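Local structure of TPR repeat-containing protein YrrB (Bacillus subtilis, 2Q7F) at residues Ala120-Asn124 and Gly125-Tyr129. The protein is a tetratricopeptide-repeat protein that could mediate complex formation among RNA sulfuration components, RNA processing components and aminoacyl-tRNA synthetases. Residues are numbered along the deposited sequence; the frame is centred on the assembly and turned at random.
Sequences AGMEN and GDLFY
With its CG set between the backbone N and the carbonyl carbon (chi1 55°), N124 folds its amide back over the start of helix 125-137, so that N124 OD1 accepts from L127 N at 3.2 Å. The donor lies nearly in line with the side-chain carbonyl, at a C=O...N angle of 161°. N124 also accepts at its backbone O from F128 N, 3.1 Å away, and one asparagine thereby serves two amides of the opening turn, a worked example of how an N-cap residue starts a helix. Hydrophobic contacts flank this cap. L127, its CG anti to the backbone N (chi1 172°), places CD2 against the loop, 3.9 Å from M122 CG; M122 CE comes to 4.0 Å from L127 CB. Further round the helix, F128 CZ lies 4.1 Å from E123 CB, and the ring packs against L118 of helix 107-120 and Y147 and L154 of helix 141-154. An alanine in place of F128 would probably open a gap between the loop and helices 107-120 and 141-154. G121, at positive phi, ends helix 107-120 in a Schellman motif, and N124 N-caps the next: a short interhelical turn joining consecutive tetratricopeptide repeats of the superhelical array.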
ATOM      1  N   ALA A 120     -11.890  -7.905 -11.169  1.00 48.56           N
ATOM      2  CA  ALA A 120     -13.333  -7.679 -11.303  1.00 48.84           C
ATOM      3  C   ALA A 120     -13.678  -6.283 -11.819  1.00 49.08           C
ATOM      4  O   ALA A 120     -14.829  -6.022 -12.157  1.00 48.98           O
ATOM      5  CB  ALA A 120     -14.069  -7.975  -9.994  1.00 48.99           C
ATOM      6  N   GLY A 121     -12.689  -5.389 -11.879  1.00 49.43           N
ATOM      7  CA  GLY A 121     -12.898  -4.090 -12.511  1.00 49.70           C
ATOM      8  C   GLY A 121     -12.383  -2.868 -11.778  1.00 50.21           C
ATOM      9  O   GLY A 121     -12.138  -1.849 -12.408  1.00 50.32           O
ATOM     10  N   MET A 122     -12.213  -2.956 -10.460  1.00 50.76           N
ATOM     11  CA  MET A 122     -11.769  -1.803  -9.675  1.00 51.53           C
ATOM     12  C   MET A 122     -10.382  -1.358 -10.121  1.00 52.23           C
ATOM     13  O   MET A 122      -9.443  -2.157 -10.135  1.00 52.64           O
ATOM     14  CB  MET A 122     -11.775  -2.118  -8.177  1.00 51.60           C
ATOM     15  CG  MET A 122     -11.438  -0.944  -7.257  1.00 51.30           C
ATOM     16  SD  MET A 122     -11.619  -1.417  -5.514  1.00 51.73           S
ATOM     17  CE  MET A 122     -10.968   0.026  -4.694  1.00 52.64           C
ATOM     18  N   GLU A 123     -10.274  -0.090 -10.513  1.00 52.73           N
ATOM     19  CA  GLU A 123      -9.007   0.510 -10.914  1.00 53.12           C
ATOM     20  C   GLU A 123      -8.912   1.930 -10.371  1.00 53.37           C
ATOM     21  O   GLU A 123      -9.495   2.859 -10.939  1.00 53.53           O
ATOM     22  CB  GLU A 123      -8.878   0.533 -12.440  1.00 53.08           C
ATOM     23  CG  GLU A 123      -8.680  -0.825 -13.092  1.00 53.66           C
ATOM     24  CD  GLU A 123      -8.791  -0.772 -14.609  1.00 53.78           C
ATOM     25  OE1 GLU A 123      -8.152   0.103 -15.234  1.00 54.09           O
ATOM     26  OE2 GLU A 123      -9.517  -1.614 -15.179  1.00 55.08           O
ATOM     27  N   ASN A 124      -8.195   2.094  -9.260  1.00 53.63           N
ATOM     28  CA  ASN A 124      -7.951   3.422  -8.679  1.00 53.72           C
ATOM     29  C   ASN A 124      -6.704   3.468  -7.794  1.00 53.63           C
ATOM     30  O   ASN A 124      -6.130   2.435  -7.453  1.00 53.90           O
ATOM     31  CB  ASN A 124      -9.187   3.938  -7.923  1.00 53.65           C
ATOM     32  CG  ASN A 124      -9.662   2.977  -6.858  1.00 54.23           C
ATOM     33  OD1 ASN A 124      -8.895   2.556  -5.989  1.00 53.74           O
ATOM     34  ND2 ASN A 124     -10.942   2.628  -6.915  1.00 55.30           N
ATOM     35  N   GLY A 125      -6.297   4.677  -7.423  1.00 53.63           N
ATOM     36  CA  GLY A 125      -5.046   4.898  -6.713  1.00 53.27           C
ATOM     37  C   GLY A 125      -4.916   4.052  -5.469  1.00 53.20           C
ATOM     38  O   GLY A 125      -3.865   3.457  -5.224  1.00 53.20           O
ATOM     39  N   ASP A 126      -5.989   3.989  -4.691  1.00 52.85           N
ATOM     40  CA  ASP A 126      -5.974   3.256  -3.435  1.00 52.83           C
ATOM     41  C   ASP A 126      -5.719   1.766  -3.634  1.00 52.23           C
ATOM     42  O   ASP A 126      -4.919   1.166  -2.896  1.00 52.14           O
ATOM     43  CB  ASP A 126      -7.292   3.469  -2.689  1.00 53.25           C
ATOM     44  CG  ASP A 126      -7.438   4.881  -2.166  1.00 54.88           C
ATOM     45  OD1 ASP A 126      -8.522   5.205  -1.638  1.00 57.12           O
ATOM     46  OD2 ASP A 126      -6.473   5.671  -2.280  1.00 56.43           O
ATOM     47  N   LEU A 127      -6.390   1.184  -4.632  1.00 51.04           N
ATOM     48  CA  LEU A 127      -6.254  -0.233  -4.907  1.00 50.43           C
ATOM     49  C   LEU A 127      -4.858  -0.581  -5.383  1.00 50.18           C
ATOM     50  O   LEU A 127      -4.271  -1.556  -4.906  1.00 49.83           O
ATOM     51  CB  LEU A 127      -7.283  -0.723  -5.925  1.00 50.34           C
ATOM     52  CG  LEU A 127      -7.070  -2.174  -6.406  1.00 50.51           C
ATOM     53  CD1 LEU A 127      -7.286  -3.235  -5.289  1.00 49.17           C
ATOM     54  CD2 LEU A 127      -7.926  -2.487  -7.625  1.00 50.40           C
ATOM     55  N   PHE A 128      -4.333   0.199  -6.326  1.00 49.70           N
ATOM     56  CA  PHE A 128      -2.991  -0.052  -6.826  1.00 49.64           C
ATOM     57  C   PHE A 128      -1.972   0.073  -5.695  1.00 49.54           C
ATOM     58  O   PHE A 128      -0.969  -0.653  -5.661  1.00 49.41           O
ATOM     59  CB  PHE A 128      -2.643   0.879  -7.988  1.00 49.67           C
ATOM     60  CG  PHE A 128      -3.428   0.605  -9.245  1.00 50.04           C
ATOM     61  CD1 PHE A 128      -3.620  -0.699  -9.697  1.00 50.26           C
ATOM     62  CD2 PHE A 128      -3.964   1.657  -9.993  1.00 51.10           C
ATOM     63  CE1 PHE A 128      -4.354  -0.955 -10.861  1.00 50.20           C
ATOM     64  CE2 PHE A 128      -4.693   1.413 -11.166  1.00 50.26           C
ATOM     65  CZ  PHE A 128      -4.885   0.104 -11.598  1.00 50.20           C
ATOM     66  N   TYR A 129      -2.263   0.972  -4.758  1.00 49.38           N
ATOM     67  CA  TYR A 129      -1.414   1.189  -3.596  1.00 49.37           C
ATOM     68  C   TYR A 129      -1.429  -0.014  -2.658  1.00 49.11           C
ATOM     69  O   TYR A 129      -0.375  -0.553  -2.316  1.00 49.09           O
ATOM     70  CB  TYR A 129      -1.827   2.456  -2.837  1.00 49.57           C
ATOM     71  CG  TYR A 129      -1.053   2.645  -1.550  1.00 50.38           C
ATOM     72  CD1 TYR A 129       0.268   3.101  -1.572  1.00 49.99           C
ATOM     73  CD2 TYR A 129      -1.636   2.351  -0.308  1.00 49.85           C
ATOM     74  CE1 TYR A 129       0.991   3.263  -0.399  1.00 50.35           C
ATOM     75  CE2 TYR A 129      -0.927   2.520   0.868  1.00 50.08           C
ATOM     76  CZ  TYR A 129       0.390   2.975   0.815  1.00 50.91           C
ATOM     77  OH  TYR A 129       1.113   3.139   1.977  1.00 51.90           O
TER